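Local coordinates for protein Glucanase/chitosanase (Paenibacillus fukuinensis, PDB 4ZZ5) that binds chitosan as one family 32 carbohydrate-binding module of a longer enzyme that probably hydrolyses chitosan and glucan chains, at residues A14-S19 with P47-I52; Y75-S80 with T91-T96. All blocks are in the same frame, centred on the assembly; numbering follows the deposited sequence.

Contact 1 of 2, residues A14-S19 with P47-I52; sequences ATATSS and PQWIYI
W49 and Y51 both hold CG between the backbone N and the carbonyl carbon (chi1 57° and 71°), a rotation that lays the two rings over the segment 14-19, on S18 and A16. The indole covers the bend after strand 15-17: S18 CB lies 3.6 Å from the centroid of its five-membered ring and only 11° off the normal, a clean CH-pi contact. The same face runs on over the T17-S18 peptide, with W49 CZ3 at 3.4 Å from T17 C, while A16 O meets the edge of the indole. Y51 takes A16 as its partner, the methyl sitting over the ring face toward its hydroxyl end, A16 CB to Y51 CZ 3.5 Å.

Underneath, the strands pair antiparallel. A16 and Y51 exchange two backbone bonds, and S18 N adds a third to W49 O. The return bond from W49 N goes to a side chain, S18 OG, at 2.9 Å. That hydroxyl in turn donates to Q48 OE1 at 2.6 Å, and S19 OG reaches the same oxygen at 2.7 Å from above the carbonyl plane. Two donors thus grip OE1 and fix the turn of the Q48 amide, whose chain is bent at chi2 back toward the serines. On the face away from the rings, T17 CG2 and I50 CG1 run alongside each other at 3.8 Å.

Strand 15-17 is outermost in its sheet, and strand 48-54 bonds on its other edge to strand 115-123. I50 and I52 pack onto F134 of strand 130-137 in the second sheet of the beta-sandwich. On the side of the sheet that carries W49 and Y51, R117 makes a cation-pi contact with W49, and Y51 meets the ring of W90.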
ATOM      1  N   ALA A  14     -12.104   1.760  -1.258  1.00  9.47           N
ATOM      2  CA  ALA A  14     -11.846   2.731  -0.229  1.00 10.32           C
ATOM      3  C   ALA A  14     -10.432   2.513   0.339  1.00  9.60           C
ATOM      4  O   ALA A  14     -10.015   1.318   0.521  1.00 10.17           O
ATOM      5  CB  ALA A  14     -12.888   2.687   0.892  1.00 12.28           C
ATOM      6  N   THR A  15      -9.828   3.575   0.753  1.00  7.98           N
ATOM      7  CA  THR A  15      -8.483   3.581   1.338  1.00  7.55           C
ATOM      8  C   THR A  15      -8.402   4.388   2.542  1.00  7.68           C
ATOM      9  O   THR A  15      -9.293   5.249   2.807  1.00  9.68           O
ATOM     10  CB  THR A  15      -7.437   4.073   0.343  1.00  8.86           C
ATOM     11  OG1 THR A  15      -7.644   5.486   0.050  1.00 10.90           O
ATOM     12  CG2 THR A  15      -7.392   3.233  -0.874  1.00  9.54           C
ATOM     13  N   ALA A  16      -7.375   4.238   3.362  1.00  6.75           N
ATOM     14  CA  ALA A  16      -7.014   5.123   4.416  1.00  6.70           C
ATOM     15  C   ALA A  16      -5.511   5.241   4.447  1.00  6.35           C
ATOM     16  O   ALA A  16      -4.807   4.250   4.069  1.00  6.61           O
ATOM     17  CB  ALA A  16      -7.519   4.604   5.752  1.00  8.50           C
ATOM     18  N   THR A  17      -4.964   6.321   4.941  1.00  5.79           N
ATOM     19  CA  THR A  17      -3.522   6.518   5.010  1.00  5.86           C
ATOM     20  C   THR A  17      -3.116   7.073   6.322  1.00  5.97           C
ATOM     21  O   THR A  17      -3.896   7.758   7.051  1.00  7.11           O
ATOM     22  CB  THR A  17      -3.048   7.437   3.848  1.00  6.94           C
ATOM     23  OG1 THR A  17      -3.633   8.752   3.936  1.00  9.05           O
ATOM     24  CG2 THR A  17      -3.338   6.858   2.512  1.00  6.73           C
ATOM     25  N   SER A  18      -1.853   6.907   6.682  1.00  5.95           N
ATOM     26  CA  SER A  18      -1.345   7.541   7.867  1.00  7.01           C
ATOM     27  C   SER A  18      -1.242   9.051   7.772  1.00  7.58           C
ATOM     28  O   SER A  18      -1.559   9.800   8.737  1.00  8.47           O
ATOM     29  CB  SER A  18       0.063   7.046   8.151  1.00  7.49           C
ATOM     30  OG  SER A  18       0.883   7.116   6.962  1.00  7.47           O
ATOM     31  N   SER A  19      -0.934   9.565   6.609  1.00  7.26           N
ATOM     32  CA  SER A  19      -0.762  11.007   6.351  1.00  6.81           C
ATOM     33  C   SER A  19      -0.842  11.204   4.880  1.00  6.77           C
ATOM     34  O   SER A  19      -0.720  10.286   4.075  1.00  7.16           O
ATOM     35  CB  SER A  19       0.538  11.519   6.880  1.00  7.67           C
ATOM     36  OG  SER A  19       1.635  11.004   6.236  1.00  8.34           O
ATOM     37  N   PRO A  47       7.236   5.896  10.337  1.00  9.54           N
ATOM     38  CA  PRO A  47       6.560   4.942   9.427  1.00  8.89           C
ATOM     39  C   PRO A  47       5.341   5.610   8.839  1.00  7.87           C
ATOM     40  O   PRO A  47       4.731   6.515   9.403  1.00  9.11           O
ATOM     41  CB  PRO A  47       6.108   3.780  10.304  1.00 10.55           C
ATOM     42  CG  PRO A  47       7.072   3.906  11.526  1.00 12.00           C
ATOM     43  CD  PRO A  47       7.355   5.354  11.680  1.00 11.38           C
ATOM     44  N   GLN A  48       4.991   5.192   7.592  1.00  6.81           N
ATOM     45  CA  GLN A  48       3.792   5.617   6.969  1.00  6.00           C
ATOM     46  C   GLN A  48       3.109   4.429   6.348  1.00  6.34           C
ATOM     47  O   GLN A  48       3.733   3.387   6.132  1.00  7.46           O
ATOM     48  CB  GLN A  48       4.097   6.686   5.873  1.00  6.48           C
ATOM     49  CG  GLN A  48       4.844   7.879   6.351  1.00  6.77           C
ATOM     50  CD  GLN A  48       4.046   8.840   7.188  1.00  7.29           C
ATOM     51  OE1 GLN A  48       2.835   8.844   7.250  1.00  7.54           O
ATOM     52  NE2 GLN A  48       4.735   9.829   7.758  1.00  8.91           N
ATOM     53  N   TRP A  49       1.832   4.553   6.053  1.00  5.74           N
ATOM     54  CA  TRP A  49       1.058   3.434   5.552  1.00  5.63           C
ATOM     55  C   TRP A  49      -0.113   3.858   4.756  1.00  5.09           C
ATOM     56  O   TRP A  49      -0.639   4.971   4.881  1.00  5.31           O
ATOM     57  CB  TRP A  49       0.695   2.483   6.709  1.00  6.16           C
ATOM     58  CG  TRP A  49      -0.061   3.107   7.843  1.00  6.10           C
ATOM     59  CD1 TRP A  49       0.466   3.397   9.047  1.00  7.13           C
ATOM     60  CD2 TRP A  49      -1.483   3.480   7.898  1.00  6.59           C
ATOM     61  NE1 TRP A  49      -0.526   3.971   9.843  1.00  8.08           N
ATOM     62  CE2 TRP A  49      -1.671   4.060   9.162  1.00  7.26           C
ATOM     63  CE3 TRP A  49      -2.518   3.385   7.006  1.00  7.31           C
ATOM     64  CZ2 TRP A  49      -2.961   4.560   9.522  1.00  7.67           C
ATOM     65  CZ3 TRP A  49      -3.786   3.905   7.389  1.00  7.37           C
ATOM     66  CH2 TRP A  49      -3.941   4.464   8.633  1.00  8.56           C
ATOM     67  N   ILE A  50      -0.558   2.911   3.909  1.00  5.38           N
ATOM     68  CA  ILE A  50      -1.789   3.047   3.169  1.00  5.65           C
ATOM     69  C   ILE A  50      -2.473   1.696   3.224  1.00  5.39           C
ATOM     70  O   ILE A  50      -1.801   0.658   3.006  1.00  5.83           O
ATOM     71  CB  ILE A  50      -1.554   3.489   1.703  1.00  5.88           C
ATOM     72  CG1 ILE A  50      -2.836   3.471   0.905  1.00  6.72           C
ATOM     73  CG2 ILE A  50      -0.494   2.682   0.984  1.00  7.39           C
ATOM     74  CD1 ILE A  50      -2.718   4.258  -0.381  1.00  8.12           C
ATOM     75  N   TYR A  51      -3.761   1.653   3.491  1.00  5.75           N
ATOM     76  CA  TYR A  51      -4.512   0.380   3.376  1.00  6.12           C
ATOM     77  C   TYR A  51      -5.678   0.532   2.475  1.00  7.04           C
ATOM     78  O   TYR A  51      -6.247   1.665   2.288  1.00  7.04           O
ATOM     79  CB  TYR A  51      -4.879  -0.237   4.731  1.00  6.71           C
ATOM     80  CG  TYR A  51      -5.919   0.416   5.589  1.00  7.04           C
ATOM     81  CD1 TYR A  51      -7.253   0.337   5.208  1.00  8.85           C
ATOM     82  CD2 TYR A  51      -5.594   0.972   6.773  1.00  7.40           C
ATOM     83  CE1 TYR A  51      -8.211   0.937   6.133  1.00 10.03           C
ATOM     84  CE2 TYR A  51      -6.524   1.528   7.636  1.00  9.87           C
ATOM     85  CZ  TYR A  51      -7.804   1.495   7.237  1.00 10.80           C
ATOM     86  OH  TYR A  51      -8.784   2.076   8.103  1.00 13.83           O
ATOM     87  N   ILE A  52      -6.104  -0.576   1.917  1.00  7.22           N
ATOM     88  CA  ILE A  52      -7.257  -0.729   1.029  1.00  7.89           C
ATOM     89  C   ILE A  52      -8.261  -1.611   1.687  1.00  7.63           C
ATOM     90  O   ILE A  52      -7.882  -2.695   2.222  1.00  8.99           O
ATOM     91  CB  ILE A  52      -6.842  -1.353  -0.251  1.00  9.78           C
ATOM     92  CG1 ILE A  52      -5.690  -0.581  -0.930  1.00 10.92           C
ATOM     93  CG2 ILE A  52      -8.053  -1.532  -1.183  1.00 12.19           C
ATOM     94  CD1 ILE A  52      -4.975  -1.364  -2.006  1.00 12.80           C
TER

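Contact 2 of 2, residues Y75-S80 with T91-T96; sequences YSIQVS and TTVYST
Y75, V79 and I77 give up most surface here, all on one face of an antiparallel hairpin. T96 CG2 sits over one face of the Y75 ring, 3.5 Å from Y75 CE2, while Y75 CE1 comes to the edge of the Y94 ring. A water joins the two phenols, 2.8 Å from Y75 OH and 2.7 Å from Y94 OH; Y75 OH also bonds to D104.

I77 lies opposite a classic beta bulge. Its O takes a straight bond from V93 N at 2.8 Å and a long, weak one from Y94 N. The extra residue lets V93 pack across the strand against I77 and V79, V93 CG2 toward I77 CG2 and V93 CG1 3.9 Å from V79 CG2.

On the other face Q78 CG lies anti to the carbonyl carbon (chi1 -49°), and the extended chain brings NE2 to T92 OG1 at 3.1 Å; OE1 is hydrogen-bonded to R117 NH2. With an alanine in place of Q78, T92 OG1 would probably lose its amide donor and R117 be freer to turn.

The face of Y75, I77 and V79, mainly apolar with hydroxyls at its margin, thus fixes the hairpin on the second sheet, while the other leaves polar groups to pair with R117.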
ATOM      1  N   TYR A  75       9.796  -2.106   3.763  1.00  7.02           N
ATOM      2  CA  TYR A  75       8.304  -2.035   3.996  1.00  6.86           C
ATOM      3  C   TYR A  75       7.864  -3.430   4.123  1.00  6.90           C
ATOM      4  O   TYR A  75       8.515  -4.430   3.785  1.00  7.24           O
ATOM      5  CB  TYR A  75       7.616  -1.334   2.796  1.00  6.85           C
ATOM      6  CG  TYR A  75       7.743  -2.047   1.473  1.00  6.69           C
ATOM      7  CD1 TYR A  75       6.800  -2.981   1.069  1.00  8.50           C
ATOM      8  CD2 TYR A  75       8.788  -1.730   0.597  1.00  7.82           C
ATOM      9  CE1 TYR A  75       6.916  -3.632  -0.162  1.00  8.11           C
ATOM     10  CE2 TYR A  75       8.895  -2.354  -0.643  1.00  7.77           C
ATOM     11  CZ  TYR A  75       7.965  -3.315  -0.953  1.00  7.84           C
ATOM     12  OH  TYR A  75       8.054  -3.988  -2.233  1.00  9.19           O
ATOM     13  N   SER A  76       6.627  -3.513   4.602  1.00  7.26           N
ATOM     14  CA  SER A  76       5.891  -4.778   4.644  0.50  7.66           C
ATOM     15  C   SER A  76       4.563  -4.676   3.952  1.00  8.15           C
ATOM     16  O   SER A  76       3.967  -3.560   3.848  1.00  9.18           O
ATOM     17  CB  SER A  76       5.714  -5.261   5.994  0.50  7.98           C
ATOM     18  OG  SER A  76       5.015  -4.353   6.773  0.50  8.03           O
ATOM     19  N   ILE A  77       4.060  -5.767   3.418  1.00  6.88           N
ATOM     20  CA  ILE A  77       2.680  -5.959   3.010  1.00  5.97           C
ATOM     21  C   ILE A  77       2.005  -6.733   4.089  1.00  5.70           C
ATOM     22  O   ILE A  77       2.518  -7.752   4.571  1.00  6.28           O
ATOM     23  CB  ILE A  77       2.568  -6.699   1.699  1.00  7.39           C
ATOM     24  CG1 ILE A  77       3.347  -6.057   0.581  1.00  9.97           C
ATOM     25  CG2 ILE A  77       1.128  -6.850   1.309  1.00  7.99           C
ATOM     26  CD1 ILE A  77       2.999  -4.671   0.259  1.00 10.41           C
ATOM     27  N   GLN A  78       0.842  -6.243   4.546  1.00  6.06           N
ATOM     28  CA  GLN A  78       0.119  -6.830   5.676  1.00  6.10           C
ATOM     29  C   GLN A  78      -1.356  -7.014   5.316  1.00  6.47           C
ATOM     30  O   GLN A  78      -1.872  -6.236   4.470  1.00  7.11           O
ATOM     31  CB  GLN A  78       0.213  -5.917   6.868  1.00  6.50           C
ATOM     32  CG  GLN A  78       1.663  -5.462   7.155  1.00  7.34           C
ATOM     33  CD  GLN A  78       1.746  -4.666   8.378  1.00  8.56           C
ATOM     34  OE1 GLN A  78       0.989  -3.707   8.606  1.00 10.03           O
ATOM     35  NE2 GLN A  78       2.811  -4.838   9.097  1.00 14.14           N
ATOM     36  N   VAL A  79      -1.991  -7.929   5.964  1.00  5.86           N
ATOM     37  CA  VAL A  79      -3.430  -8.171   5.790  1.00  6.43           C
ATOM     38  C   VAL A  79      -4.099  -8.087   7.094  1.00  6.61           C
ATOM     39  O   VAL A  79      -3.581  -8.291   8.159  1.00  6.72           O
ATOM     40  CB  VAL A  79      -3.722  -9.512   5.052  1.00  6.97           C
ATOM     41  CG1 VAL A  79      -3.068  -9.567   3.736  1.00  7.44           C
ATOM     42  CG2 VAL A  79      -3.317 -10.728   5.916  1.00  8.06           C
ATOM     43  N   SER A  80      -5.411  -7.759   6.969  1.00  7.14           N
ATOM     44  CA  SER A  80      -6.321  -7.851   8.141  1.00  7.51           C
ATOM     45  C   SER A  80      -7.579  -8.557   7.660  1.00  7.82           C
ATOM     46  O   SER A  80      -8.048  -8.365   6.552  1.00  7.67           O
ATOM     47  CB  SER A  80      -6.698  -6.467   8.674  1.00  8.01           C
ATOM     48  OG  SER A  80      -7.604  -6.553   9.758  1.00 10.43           O
ATOM     49  N   THR A  91      -1.377  -8.527   9.953  1.00  7.29           N
ATOM     50  CA  THR A  91      -0.464  -9.677   9.822  1.00  6.95           C
ATOM     51  C   THR A  91       0.424  -9.421   8.639  1.00  6.89           C
ATOM     52  O   THR A  91      -0.036  -9.304   7.490  1.00  7.23           O
ATOM     53  CB  THR A  91      -1.287 -10.944   9.635  1.00  8.90           C
ATOM     54  OG1 THR A  91      -2.076 -11.156  10.743  1.00  9.64           O
ATOM     55  CG2 THR A  91      -0.293 -12.139   9.453  1.00  9.37           C
ATOM     56  N   THR A  92       1.763  -9.407   8.838  1.00  7.29           N
ATOM     57  CA  THR A  92       2.697  -9.309   7.760  1.00  8.15           C
ATOM     58  C   THR A  92       2.733 -10.537   6.873  1.00  7.29           C
ATOM     59  O   THR A  92       2.980 -11.651   7.439  1.00  8.45           O
ATOM     60  CB  THR A  92       4.129  -8.964   8.236  1.00  7.96           C
ATOM     61  OG1 THR A  92       4.026  -7.642   8.844  1.00  9.36           O
ATOM     62  CG2 THR A  92       5.114  -8.955   7.162  1.00  9.09           C
ATOM     63  N   VAL A  93       2.579 -10.393   5.608  1.00  6.43           N
ATOM     64  CA  VAL A  93       2.664 -11.470   4.633  1.00  6.53           C
ATOM     65  C   VAL A  93       3.883 -11.411   3.810  1.00  7.03           C
ATOM     66  O   VAL A  93       4.255 -12.389   3.132  1.00  8.62           O
ATOM     67  CB  VAL A  93       1.381 -11.574   3.762  1.00  7.27           C
ATOM     68  CG1 VAL A  93       0.164 -11.791   4.584  1.00  8.00           C
ATOM     69  CG2 VAL A  93       1.198 -10.387   2.829  1.00  8.05           C
ATOM     70  N   TYR A  94       4.580 -10.296   3.765  1.00  6.93           N
ATOM     71  CA  TYR A  94       5.788 -10.062   3.019  1.00  8.03           C
ATOM     72  C   TYR A  94       6.497  -8.914   3.611  1.00  7.59           C
ATOM     73  O   TYR A  94       5.866  -7.894   3.946  1.00  7.36           O
ATOM     74  CB  TYR A  94       5.518  -9.730   1.555  1.00  8.34           C
ATOM     75  CG  TYR A  94       6.731  -9.331   0.767  1.00 10.28           C
ATOM     76  CD1 TYR A  94       7.650 -10.269   0.221  1.00 11.83           C
ATOM     77  CD2 TYR A  94       7.040  -8.012   0.598  1.00 10.35           C
ATOM     78  CE1 TYR A  94       8.752  -9.847  -0.506  1.00 12.48           C
ATOM     79  CE2 TYR A  94       8.143  -7.599  -0.149  1.00 11.58           C
ATOM     80  CZ  TYR A  94       8.985  -8.563  -0.677  1.00 13.52           C
ATOM     81  OH  TYR A  94      10.098  -8.082  -1.390  1.00 17.28           O
ATOM     82  N   SER A  95       7.845  -8.919   3.694  1.00  8.24           N
ATOM     83  CA  SER A  95       8.573  -7.707   3.956  0.70  8.88           C
ATOM     84  C   SER A  95       9.935  -7.739   3.271  1.00  9.38           C
ATOM     85  O   SER A  95      10.413  -8.857   2.852  1.00 10.30           O
ATOM     86  CB  SER A  95       8.712  -7.418   5.447  0.70 11.38           C
ATOM     87  OG  SER A  95       9.633  -8.235   6.056  0.70 14.00           O
ATOM     88  N   THR A  96      10.488  -6.583   3.093  1.00  9.02           N
ATOM     89  CA  THR A  96      11.858  -6.440   2.459  1.00  9.66           C
ATOM     90  C   THR A  96      12.545  -5.364   3.198  1.00 10.07           C
ATOM     91  O   THR A  96      11.986  -4.408   3.767  1.00  9.93           O
ATOM     92  CB  THR A  96      11.671  -6.140   1.020  1.00  9.89           C
ATOM     93  OG1 THR A  96      13.016  -6.163   0.394  1.00 11.87           O
ATOM     94  CG2 THR A  96      11.074  -4.818   0.672  1.00 10.74           C
TER
HETATM   95  O   HOH W   1       9.959  -5.869  -2.884  1.00 23.67           O
HETATM   96  O   HOH W   2      -4.389  -9.745  10.818  1.00 18.24           O

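In the fold
From the N terminus the chain runs out along 15-17, crosses to the other sheet at strand 39-40, and returns at 48-54, so contact 1 closes a long, mostly irregular loop. It then passes through strand 57-67 of the second sheet before contact 2 closes the hairpin 75-80/91-96, whose strands are joined by a ten-residue loop. The contacts follow in series, neither nested nor crossed. They form the two flanks of one five-stranded sheet, with strands 15-17 and 91-96 outermost and strand 115-123, which arrives later, filling the middle. Their centres lie about 13 Å apart and the two do not touch; R117 of that central strand bridges them.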